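Local coordinates for protein GH18 chiitnase (Pseudoalteromonas aurantia, PDB 6K7Z) that probably hydrolyses chitin internally as an endochitinase of glycoside hydrolase family 18, at residues L184-Y189 and L206-L211; A221-T226 and G233-Q238; L31-S34 and N40-L43; A101-V104 and Q108-G111; V13-A18 and T56-A61. One frame throughout, in Å; residues are numbered along the deposited sequence.

Contact 1: residues L184-Y189 and L206-L211; sequences LNVQFY and LNYTKL
Val186, near the end of a strand, and Tyr208, in the last turn of a helix, are the residues whose backbones come nearest, with 9.5 Å between their CA atoms. That gap leaves the backbones well apart, to be bridged by side chains alone, and the long side chain of Tyr208 suits this. Just beyond the strand, Phe188 is the centre of an inverse gamma turn, closed by a weak bond of 2.8 Å from Tyr189 N to Gln187 O.

Tyr208 does most of the reaching. One corner of its ring, CE2, meets Phe188 CZ at 3.9 Å and Val186 CG1 at 4.2 Å. Both approaches are oblique, so this is apolar packing and no stack. The two aromatic side chains run antiparallel past one another. Val186 holds CG1 anti to its backbone N (chi1 -177°), which also lays that methyl 3.5 Å above one face of the Phe188 ring, toward its rim. One methyl thus meets both aromatic rings. The polar end of Tyr208 is not wasted in this buried setting, since its OH is hydrogen-bonded to Glu162.

Strand 183-187 and helix 198-209 belong to one beta-alpha-beta unit of the TIM barrel. Strand 219-224 completes it, touching Val186 through Val219 and Phe188 through Ala221, while Pro158, Leu161 and Trp194 pack against Tyr208 from the loops.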
# COMPACT_ATOMS: atom_id res chain seq x y z
N LEU A 184 2.69 -2.88 -6.36
CA LEU A 184 1.33 -2.95 -5.83
C LEU A 184 1.36 -3.75 -4.53
O LEU A 184 1.87 -4.87 -4.51
CB LEU A 184 0.39 -3.65 -6.81
CG LEU A 184 0.27 -3.10 -8.22
CD1 LEU A 184 -0.70 -3.97 -9.03
CD2 LEU A 184 -0.19 -1.63 -8.18
N ASN A 185 0.80 -3.17 -3.47
CA ASN A 185 0.62 -3.90 -2.20
C ASN A 185 -0.76 -4.54 -2.25
O ASN A 185 -1.75 -3.93 -1.85
CB ASN A 185 0.74 -2.95 -1.01
CG ASN A 185 2.13 -2.32 -0.89
OD1 ASN A 185 3.15 -3.01 -0.95
ND2 ASN A 185 2.16 -1.00 -0.70
N VAL A 186 -0.84 -5.77 -2.77
CA VAL A 186 -2.14 -6.42 -2.94
C VAL A 186 -2.66 -6.89 -1.59
O VAL A 186 -1.98 -7.65 -0.88
CB VAL A 186 -2.06 -7.59 -3.94
CG1 VAL A 186 -3.45 -8.18 -4.15
CG2 VAL A 186 -1.44 -7.13 -5.27
N GLN A 187 -3.87 -6.48 -1.22
CA GLN A 187 -4.45 -6.82 0.07
C GLN A 187 -5.20 -8.14 -0.05
O GLN A 187 -6.39 -8.18 -0.35
CB GLN A 187 -5.39 -5.72 0.56
CG GLN A 187 -4.80 -4.33 0.51
CD GLN A 187 -5.72 -3.30 1.15
OE1 GLN A 187 -6.51 -3.63 2.03
NE2 GLN A 187 -5.60 -2.03 0.72
N PHE A 188 -4.50 -9.24 0.23
CA PHE A 188 -5.16 -10.54 0.19
C PHE A 188 -5.90 -10.79 1.50
O PHE A 188 -5.70 -11.82 2.16
CB PHE A 188 -4.15 -11.65 -0.11
CG PHE A 188 -3.67 -11.66 -1.54
CD1 PHE A 188 -4.53 -12.03 -2.57
CD2 PHE A 188 -2.37 -11.28 -1.86
CE1 PHE A 188 -4.09 -12.05 -3.88
CE2 PHE A 188 -1.92 -11.30 -3.18
CZ PHE A 188 -2.79 -11.68 -4.20
N TYR A 189 -6.77 -9.86 1.88
CA TYR A 189 -7.60 -10.00 3.07
C TYR A 189 -8.81 -9.09 2.89
O TYR A 189 -8.86 -8.26 1.99
CB TYR A 189 -6.82 -9.67 4.34
CG TYR A 189 -6.01 -8.40 4.26
CD1 TYR A 189 -4.71 -8.42 3.77
CD2 TYR A 189 -6.54 -7.18 4.67
CE1 TYR A 189 -3.96 -7.26 3.68
CE2 TYR A 189 -5.80 -6.02 4.60
CZ TYR A 189 -4.51 -6.06 4.11
OH TYR A 189 -3.76 -4.89 4.03
N LEU A 206 -0.07 -15.02 -9.45
CA LEU A 206 0.63 -15.28 -10.70
C LEU A 206 -0.02 -14.53 -11.86
O LEU A 206 0.67 -13.93 -12.70
CB LEU A 206 0.66 -16.78 -10.97
CG LEU A 206 1.45 -17.60 -9.95
CD1 LEU A 206 1.23 -19.11 -10.18
CD2 LEU A 206 2.92 -17.25 -10.02
N ASN A 207 -1.36 -14.54 -11.92
CA ASN A 207 -2.07 -13.80 -12.96
C ASN A 207 -1.71 -12.32 -12.91
O ASN A 207 -1.50 -11.68 -13.96
CB ASN A 207 -3.58 -13.97 -12.78
CG ASN A 207 -4.06 -15.35 -13.14
OD1 ASN A 207 -3.34 -16.11 -13.79
ND2 ASN A 207 -5.28 -15.69 -12.73
N TYR A 208 -1.64 -11.75 -11.70
CA TYR A 208 -1.37 -10.32 -11.58
C TYR A 208 0.03 -9.99 -12.07
O TYR A 208 0.25 -8.90 -12.63
CB TYR A 208 -1.55 -9.86 -10.14
CG TYR A 208 -2.90 -10.14 -9.53
CD1 TYR A 208 -4.02 -10.40 -10.32
CD2 TYR A 208 -3.06 -10.14 -8.15
CE1 TYR A 208 -5.26 -10.67 -9.75
CE2 TYR A 208 -4.29 -10.40 -7.58
CZ TYR A 208 -5.38 -10.66 -8.37
OH TYR A 208 -6.60 -10.93 -7.77
N THR A 209 1.00 -10.89 -11.86
CA THR A 209 2.35 -10.61 -12.34
C THR A 209 2.43 -10.58 -13.85
O THR A 209 3.42 -10.06 -14.39
CB THR A 209 3.36 -11.63 -11.83
OG1 THR A 209 3.07 -12.91 -12.40
CG2 THR A 209 3.33 -11.71 -10.31
N LYS A 210 1.44 -11.13 -14.54
CA LYS A 210 1.43 -11.22 -15.99
C LYS A 210 0.55 -10.16 -16.65
O LYS A 210 0.39 -10.19 -17.87
CB LYS A 210 0.96 -12.61 -16.41
CG LYS A 210 1.90 -13.72 -15.93
CD LYS A 210 1.40 -15.09 -16.37
CE LYS A 210 2.26 -16.20 -15.78
NZ LYS A 210 1.69 -17.55 -16.07
N LEU A 211 -0.02 -9.25 -15.87
CA LEU A 211 -0.73 -8.12 -16.45
C LEU A 211 0.24 -7.22 -17.20
O LEU A 211 1.44 -7.23 -16.92
CB LEU A 211 -1.47 -7.33 -15.36
CG LEU A 211 -2.73 -7.99 -14.78
CD1 LEU A 211 -3.18 -7.30 -13.51
CD2 LEU A 211 -3.87 -8.00 -15.80

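Contact 2: residues A221-T226 and G233-Q238; sequences AGFPVT and GYMPVQ
Phe223 and Met235 lie slantwise to each other, and the methyl CE of the methionine is what touches, 3.5 Å from Phe223 CE1. Met235 brings it there by bending at its last torsion (chi3 -67°); the flexible thioether chain suits this apolar spot between helices. Ile201 of helix 198-209 and Ile240 of helix 237-251 touch both side chains.

Tyr234 is turned quite differently. Its ring presents an edge to Val225 O, which lies in the ring plane 3.5 Å from Tyr234 CE1, while Thr226 C approaches Tyr234 CD1 obliquely. The puckered Pro224 ring meets backbone instead, its CG 3.8 Å from Tyr234 N.

These residues link strand 219-224 to the start of helix 237-251 in the next beta-alpha step of the barrel. Pro236 takes the N-cap position, where a proline costs the helix no bond. Gly233 has a phi of 110°, at which a CB would jam against the preceding carbonyl oxygen.

No direct hydrogen bond crosses between the segments; water does the work. One water donates to Pro224 O at 2.7 Å and accepts from Met235 N, and a second donates to Val225 O and, at 2.7 Å, to Met235 O. Each water has more acceptors in reach than protons, so these donations may be shared.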
# COMPACT_ATOMS: atom_id res chain seq x y z
N ALA A 221 2.53 -9.45 -2.04
CA ALA A 221 1.38 -10.14 -1.45
C ALA A 221 1.21 -9.69 -0.00
O ALA A 221 2.12 -9.86 0.81
CB ALA A 221 1.55 -11.65 -1.54
N GLY A 222 0.04 -9.14 0.33
CA GLY A 222 -0.20 -8.52 1.63
C GLY A 222 -1.13 -9.36 2.50
O GLY A 222 -2.11 -9.93 2.00
N PHE A 223 -0.83 -9.41 3.80
CA PHE A 223 -1.54 -10.27 4.74
C PHE A 223 -1.71 -9.58 6.08
O PHE A 223 -0.90 -8.72 6.44
CB PHE A 223 -0.80 -11.60 4.95
CG PHE A 223 -0.68 -12.41 3.71
CD1 PHE A 223 -1.73 -13.20 3.29
CD2 PHE A 223 0.46 -12.34 2.92
CE1 PHE A 223 -1.64 -13.93 2.12
CE2 PHE A 223 0.56 -13.07 1.75
CZ PHE A 223 -0.49 -13.87 1.35
N PRO A 224 -2.72 -9.97 6.86
CA PRO A 224 -2.82 -9.49 8.25
C PRO A 224 -1.85 -10.25 9.14
O PRO A 224 -1.64 -11.45 8.96
CB PRO A 224 -4.27 -9.80 8.65
CG PRO A 224 -4.81 -10.71 7.58
CD PRO A 224 -3.76 -10.98 6.56
N VAL A 225 -1.26 -9.54 10.10
CA VAL A 225 -0.34 -10.20 11.03
C VAL A 225 -1.10 -11.12 11.96
O VAL A 225 -0.75 -12.29 12.14
CB VAL A 225 0.49 -9.17 11.81
CG1 VAL A 225 1.43 -9.88 12.79
CG2 VAL A 225 1.28 -8.29 10.85
N THR A 226 -2.16 -10.60 12.58
CA THR A 226 -2.96 -11.35 13.54
C THR A 226 -4.42 -11.39 13.11
O THR A 226 -4.86 -10.64 12.23
CB THR A 226 -2.91 -10.73 14.93
OG1 THR A 226 -3.50 -9.42 14.88
CG2 THR A 226 -1.47 -10.66 15.45
N GLY A 233 -9.31 -13.28 6.34
CA GLY A 233 -8.07 -13.54 5.65
C GLY A 233 -6.87 -13.85 6.53
O GLY A 233 -5.78 -14.09 5.99
N TYR A 234 -7.02 -13.84 7.85
CA TYR A 234 -5.89 -14.23 8.69
C TYR A 234 -5.48 -15.67 8.39
O TYR A 234 -6.33 -16.57 8.25
CB TYR A 234 -6.20 -14.08 10.17
CG TYR A 234 -5.18 -14.81 11.03
CD1 TYR A 234 -3.93 -14.25 11.31
CD2 TYR A 234 -5.44 -16.08 11.52
CE1 TYR A 234 -2.99 -14.92 12.07
CE2 TYR A 234 -4.50 -16.77 12.27
CZ TYR A 234 -3.29 -16.19 12.54
OH TYR A 234 -2.36 -16.88 13.29
N MET A 235 -4.18 -15.88 8.25
CA MET A 235 -3.61 -17.20 8.15
C MET A 235 -2.39 -17.26 9.05
O MET A 235 -1.63 -16.28 9.12
CB MET A 235 -3.21 -17.56 6.71
CG MET A 235 -4.39 -17.73 5.78
SD MET A 235 -3.84 -18.26 4.16
CE MET A 235 -2.94 -16.80 3.63
N PRO A 236 -2.17 -18.37 9.75
CA PRO A 236 -0.93 -18.52 10.53
C PRO A 236 0.28 -18.40 9.61
O PRO A 236 0.21 -18.69 8.41
CB PRO A 236 -1.03 -19.93 11.12
CG PRO A 236 -2.47 -20.30 11.00
CD PRO A 236 -2.98 -19.59 9.78
N VAL A 237 1.41 -18.00 10.18
CA VAL A 237 2.56 -17.72 9.34
C VAL A 237 3.06 -18.98 8.65
O VAL A 237 3.57 -18.92 7.53
CB VAL A 237 3.66 -17.00 10.15
CG1 VAL A 237 4.38 -17.95 11.01
CG2 VAL A 237 4.65 -16.36 9.22
N GLN A 238 2.88 -20.16 9.27
CA GLN A 238 3.34 -21.38 8.61
C GLN A 238 2.52 -21.68 7.37
O GLN A 238 3.02 -22.30 6.43
CB GLN A 238 3.30 -22.59 9.56
CG GLN A 238 1.92 -23.06 10.00
CD GLN A 238 1.52 -22.52 11.36
OE1 GLN A 238 1.98 -21.46 11.78
NE2 GLN A 238 0.68 -23.27 12.07
O HOH W 1 -2.33 -13.83 7.87
O HOH W 2 -0.10 -14.56 10.46

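Contact 3: residues L31-S34 and N40-L43; sequences LSSS and NLVL
Leu31, Val42 and Leu41 bury the most surface here, and all three sit in a short antiparallel pairing of strands 25-33 and 41-43. Leu31 faces Leu43 as a non-hydrogen-bonded pair. With its CG anti to the backbone N (chi1 -176°), Leu31 turns CD1 toward the partner strand, where this one methyl reaches Leu43 CD2 at 3.7 Å and Leu41 CB at 3.9 Å. The side chains of Leu31 and Leu41 meet at about a right angle, so they cross instead of running alongside, with Leu31 CD2 beside Leu41 CD1. Leucine suits both places, because Leu100 of helix 93-106 packs on each of them and their contacts with the helix are made by apolar side chains.

Val42 belongs to the opposite side of the hairpin, paired with Ser32 as a hydrogen-bonded pair. Val42 N gives Ser32 O a straight bond of 2.7 Å (167° at the hydrogen), and Ser32 N returns one of 2.9 Å to Val42 O. One branch of the valine, CG2, covers the first bond from the side, 3.6 Å from Ser32 O; the other, CG1, packs on Ser34 CB. Farther along, Ser34 N bonds to Asn40 O at 2.9 Å.

Polar atoms are heavily used. Val42 O also accepts from a water that is hydrogen-bonded to Ser32 OG, and Ser32 O takes a CA-H contact from Leu41. Ser33 OG and Ser34 OG turn back to Pro38 O and Asn37 O in the connecting loop. The chemistry thus divides the hairpin: leucines seal one side against a helix, while Val42, Ser32 and a water lie on the other, partly exposed face.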
# COMPACT_ATOMS: atom_id res chain seq x y z
N LEU A 31 -2.44 9.73 5.53
CA LEU A 31 -2.76 11.09 5.13
C LEU A 31 -4.02 10.99 4.28
O LEU A 31 -4.11 10.12 3.42
CB LEU A 31 -1.61 11.70 4.34
CG LEU A 31 -1.69 13.16 3.89
CD1 LEU A 31 -1.64 14.09 5.09
CD2 LEU A 31 -0.55 13.45 2.92
N SER A 32 -5.02 11.84 4.55
CA SER A 32 -6.27 11.72 3.80
C SER A 32 -6.99 13.05 3.76
O SER A 32 -6.57 14.04 4.36
CB SER A 32 -7.17 10.61 4.40
OG SER A 32 -7.59 10.91 5.71
N SER A 33 -8.10 13.08 3.01
CA SER A 33 -8.88 14.31 2.89
C SER A 33 -9.57 14.64 4.21
O SER A 33 -10.06 13.76 4.92
CB SER A 33 -9.94 14.15 1.80
OG SER A 33 -9.35 14.12 0.51
N SER A 34 -9.63 15.93 4.53
CA SER A 34 -10.51 16.36 5.60
C SER A 34 -11.96 16.29 5.14
O SER A 34 -12.25 16.40 3.95
CB SER A 34 -10.19 17.79 6.05
OG SER A 34 -10.71 18.74 5.14
N ASN A 40 -7.65 19.76 1.41
CA ASN A 40 -6.87 19.89 2.63
C ASN A 40 -6.62 18.49 3.18
O ASN A 40 -7.56 17.79 3.58
CB ASN A 40 -7.60 20.75 3.67
CG ASN A 40 -7.75 22.19 3.23
OD1 ASN A 40 -7.05 22.65 2.33
ND2 ASN A 40 -8.68 22.90 3.86
N LEU A 41 -5.35 18.08 3.20
CA LEU A 41 -4.98 16.72 3.61
C LEU A 41 -4.58 16.71 5.08
O LEU A 41 -3.80 17.56 5.52
CB LEU A 41 -3.84 16.20 2.73
CG LEU A 41 -4.09 16.31 1.23
CD1 LEU A 41 -3.00 15.62 0.42
CD2 LEU A 41 -5.46 15.76 0.87
N VAL A 42 -5.11 15.75 5.84
CA VAL A 42 -4.86 15.69 7.28
C VAL A 42 -4.30 14.32 7.64
O VAL A 42 -4.65 13.30 7.03
CB VAL A 42 -6.12 15.98 8.12
CG1 VAL A 42 -6.61 17.41 7.88
CG2 VAL A 42 -7.21 14.97 7.81
N LEU A 43 -3.44 14.30 8.65
CA LEU A 43 -2.83 13.09 9.17
C LEU A 43 -3.72 12.44 10.22
O LEU A 43 -4.44 13.11 10.96
CB LEU A 43 -1.46 13.39 9.79
CG LEU A 43 -0.36 13.80 8.83
CD1 LEU A 43 0.81 14.44 9.60
CD2 LEU A 43 0.12 12.59 8.03
O HOH W 3 -5.78 10.97 7.80

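Contact 4: residues A101-V104 and Q108-G111; sequences ASFV and QLDG
The Phe103 ring is met obliquely by Leu109, whose CD1 comes to 3.8 Å from Phe103 CE1; Ile74 of strand 71-77 packs on both side chains. Phe103 extends its CG anti to the backbone N (chi1 -175°), which carries the ring over to the chain that leaves the helix. The large phenyl ring thereby reaches the leucine that follows the turn, and the leucine fork fills the corner beside it.

The turn itself is a Schellman motif ending helix 93-106. Gln108 is its C-prime residue, with the positive phi (53°) that reverses the chain. Leu109 N closes the loop on Val104 O at 2.8 Å, nearly straight at 170°, and Gln108 N bonds to Lys105 O inside it. Also characteristic is the apolar contact across the motif, Val104 CG1 to Leu109 CB at 4.1 Å. From here the chain enters strand 111-115; Asp110 and Gly111 appear to open the DGxDxDxE signature of family 18.

Val104 fits tightly with both branches: CG1 lies 3.5 Å from Leu109 O, and CG2 is 3.6 Å from Gly111 O. Gly111 adopts angles at which any CB would collide with the carbonyl of Asp110. Its N, buried beneath Val104, has no partner in the model, whereas Asp110 OD2 accepts from Val72 N and Gln66 NE2.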
# COMPACT_ATOMS: atom_id res chain seq x y z
N ALA A 101 3.20 15.65 -3.18
CA ALA A 101 4.63 15.79 -3.42
C ALA A 101 5.27 16.73 -2.42
O ALA A 101 6.35 16.45 -1.89
CB ALA A 101 4.88 16.27 -4.86
N SER A 102 4.61 17.85 -2.13
CA SER A 102 5.12 18.77 -1.12
C SER A 102 5.21 18.10 0.24
O SER A 102 6.22 18.24 0.94
CB SER A 102 4.24 20.02 -1.06
OG SER A 102 4.36 20.76 -2.26
N PHE A 103 4.18 17.34 0.62
CA PHE A 103 4.24 16.66 1.91
C PHE A 103 5.43 15.71 1.97
O PHE A 103 6.14 15.66 2.98
CB PHE A 103 2.95 15.90 2.19
CG PHE A 103 2.92 15.29 3.56
CD1 PHE A 103 3.43 14.01 3.79
CD2 PHE A 103 2.38 15.98 4.63
CE1 PHE A 103 3.42 13.45 5.07
CE2 PHE A 103 2.35 15.43 5.90
CZ PHE A 103 2.88 14.15 6.12
N VAL A 104 5.66 14.97 0.89
CA VAL A 104 6.80 14.05 0.84
C VAL A 104 8.11 14.81 0.99
O VAL A 104 9.00 14.42 1.76
CB VAL A 104 6.77 13.23 -0.46
CG1 VAL A 104 8.09 12.48 -0.66
CG2 VAL A 104 5.61 12.26 -0.41
N GLN A 108 10.76 14.96 4.11
CA GLN A 108 11.92 14.14 3.74
C GLN A 108 11.57 12.65 3.68
O GLN A 108 12.30 11.80 4.18
CB GLN A 108 13.09 14.39 4.69
CG GLN A 108 13.70 15.79 4.56
CD GLN A 108 12.89 16.84 5.28
OE1 GLN A 108 12.28 16.58 6.32
NE2 GLN A 108 12.88 18.06 4.73
N LEU A 109 10.44 12.34 3.07
CA LEU A 109 10.03 10.95 2.92
C LEU A 109 10.50 10.39 1.58
O LEU A 109 10.99 11.12 0.71
CB LEU A 109 8.51 10.83 3.03
CG LEU A 109 7.95 11.37 4.35
CD1 LEU A 109 6.45 11.19 4.42
CD2 LEU A 109 8.65 10.68 5.54
N ASP A 110 10.34 9.08 1.41
CA ASP A 110 10.82 8.44 0.20
C ASP A 110 9.75 8.28 -0.87
O ASP A 110 10.04 7.72 -1.93
CB ASP A 110 11.45 7.09 0.53
CG ASP A 110 12.67 7.24 1.41
OD1 ASP A 110 13.71 7.73 0.90
OD2 ASP A 110 12.59 6.91 2.61
N GLY A 111 8.54 8.78 -0.64
CA GLY A 111 7.50 8.64 -1.63
C GLY A 111 6.14 8.42 -1.00
O GLY A 111 5.91 8.74 0.17

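Contact 5: residues V13-A18 and T56-A61; sequences VPLINA and TNTIEA
Ile16 and Ala61 bring their CA atoms to 4.6 Å, a close approach of a helically wound loop to the side of helix 56-67. The loop is not a regular helix: residues 15-18 have helical backbone angles, and two bonds of 3.0 Å, Asn17 N to Pro14 O and Ala18 N to Leu15 O, wind it through two overlapping turns. Proline is at home at the start of a helical turn, where its lack of an N-H costs no turn bond.

Ala61 CB is the centre of the contact. Leu15 wraps it with three carbons, of which CD2 comes nearest at 3.7 Å from Ala61 CB, and Ile16 adds its own CB at 4.1 Å from the same methyl. The small methyl of alanine suits so close an approach of the backbones. One turn earlier, Thr58 starts out away from the loop, but its CG2 still comes within 4.1 Å of Leu15 CD2. Its torsion explains the choice of branch: CG2 stands anti to the backbone N, while OG1 sits beside that N (chi1 -63°) and is hydrogen-bonded to Thr55 OG1. The threonine thus turns its methyl to the leucine and spends its hydroxyl elsewhere. Leu15 also touches Met65 farther along the helix, and Ile16 touches Val64.

No hydrogen bond crosses, and the contact is purely apolar. It joins the connection between strands 3-8 and 25-33 to helix 56-67, which comes after strand 25-33 and its hairpin. The helically wound loop takes the place beside that helix where a TIM barrel would usually have a helix of its own.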
# COMPACT_ATOMS: atom_id res chain seq x y z
N VAL A 13 3.52 -0.41 19.20
CA VAL A 13 4.95 -0.71 19.18
C VAL A 13 5.67 0.54 18.69
O VAL A 13 5.26 1.10 17.66
CB VAL A 13 5.28 -1.92 18.28
CG1 VAL A 13 6.79 -2.17 18.23
CG2 VAL A 13 4.53 -3.17 18.75
N PRO A 14 6.70 1.02 19.39
CA PRO A 14 7.40 2.24 18.94
C PRO A 14 7.91 2.11 17.51
O PRO A 14 8.44 1.08 17.11
CB PRO A 14 8.55 2.37 19.94
CG PRO A 14 8.08 1.66 21.17
CD PRO A 14 7.20 0.53 20.69
N LEU A 15 7.77 3.19 16.74
CA LEU A 15 8.10 3.10 15.33
C LEU A 15 9.57 2.79 15.11
O LEU A 15 9.93 2.08 14.17
CB LEU A 15 7.72 4.38 14.60
CG LEU A 15 8.04 4.46 13.11
CD1 LEU A 15 7.26 3.43 12.33
CD2 LEU A 15 7.69 5.88 12.62
N ILE A 16 10.44 3.31 15.97
CA ILE A 16 11.86 3.09 15.77
C ILE A 16 12.23 1.61 15.82
O ILE A 16 13.27 1.23 15.28
CB ILE A 16 12.66 3.91 16.79
CG1 ILE A 16 14.12 4.06 16.33
CG2 ILE A 16 12.53 3.30 18.18
CD1 ILE A 16 14.78 5.29 16.85
N ASN A 17 11.40 0.76 16.45
CA ASN A 17 11.68 -0.68 16.46
C ASN A 17 11.83 -1.23 15.05
O ASN A 17 12.55 -2.22 14.85
CB ASN A 17 10.58 -1.46 17.20
CG ASN A 17 10.70 -1.33 18.73
OD1 ASN A 17 11.25 -0.36 19.24
ND2 ASN A 17 10.15 -2.30 19.45
N ALA A 18 11.15 -0.63 14.07
CA ALA A 18 11.22 -1.14 12.71
C ALA A 18 12.62 -1.01 12.12
O ALA A 18 12.99 -1.81 11.26
CB ALA A 18 10.20 -0.43 11.82
N THR A 56 7.41 14.19 17.40
CA THR A 56 8.87 14.23 17.48
C THR A 56 9.47 12.84 17.32
O THR A 56 10.45 12.65 16.58
CB THR A 56 9.29 14.85 18.81
OG1 THR A 56 8.79 16.20 18.88
CG2 THR A 56 10.80 14.89 18.92
N ASN A 57 8.91 11.84 18.00
CA ASN A 57 9.45 10.48 17.91
C ASN A 57 9.35 9.95 16.48
O ASN A 57 10.25 9.24 16.01
CB ASN A 57 8.72 9.55 18.88
CG ASN A 57 9.22 9.69 20.31
OD1 ASN A 57 10.26 10.29 20.56
ND2 ASN A 57 8.47 9.11 21.25
N THR A 58 8.25 10.26 15.79
CA THR A 58 8.09 9.80 14.42
C THR A 58 9.19 10.37 13.53
O THR A 58 9.86 9.63 12.79
CB THR A 58 6.71 10.20 13.90
OG1 THR A 58 5.70 9.55 14.67
CG2 THR A 58 6.54 9.84 12.43
N ILE A 59 9.40 11.68 13.62
CA ILE A 59 10.41 12.34 12.80
C ILE A 59 11.78 11.69 12.99
O ILE A 59 12.50 11.43 12.03
CB ILE A 59 10.46 13.85 13.13
CG1 ILE A 59 9.15 14.52 12.68
CG2 ILE A 59 11.65 14.49 12.47
CD1 ILE A 59 9.01 15.98 13.13
N GLU A 60 12.14 11.41 14.24
CA GLU A 60 13.44 10.78 14.49
C GLU A 60 13.46 9.34 13.98
O GLU A 60 14.44 8.91 13.37
CB GLU A 60 13.78 10.83 15.99
CG GLU A 60 15.08 10.12 16.38
CD GLU A 60 16.34 10.71 15.75
OE1 GLU A 60 16.27 11.81 15.15
OE2 GLU A 60 17.41 10.07 15.84
N ALA A 61 12.37 8.61 14.19
CA ALA A 61 12.33 7.22 13.74
C ALA A 61 12.53 7.13 12.23
O ALA A 61 13.22 6.23 11.74
CB ALA A 61 11.01 6.57 14.14

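How the contacts relate
Along the chain, contact 5 spans the first barrel connections and encloses contact 3; contacts 4, 1 and 2 then follow in series. Contacts 1 and 2 touch, their centres 15 Å apart, through adjacent strands 183-187 and 219-224, where Phe188 N probably bonds to Gly222 O at 3.1 Å. Contacts 3 and 4, with centres 14 Å apart, meet at the Phe103 ring of contact 4, whose CZ lies 3.7 Å from Leu43 CD2. These pairs lie on opposite sides of the chain's centre, contacts 1 and 3 being about 27 Å apart between centres. Together the five tie strands, helices and connections at separate places round one closed barrel, the scaffold on which a family 18 enzyme carries its active site.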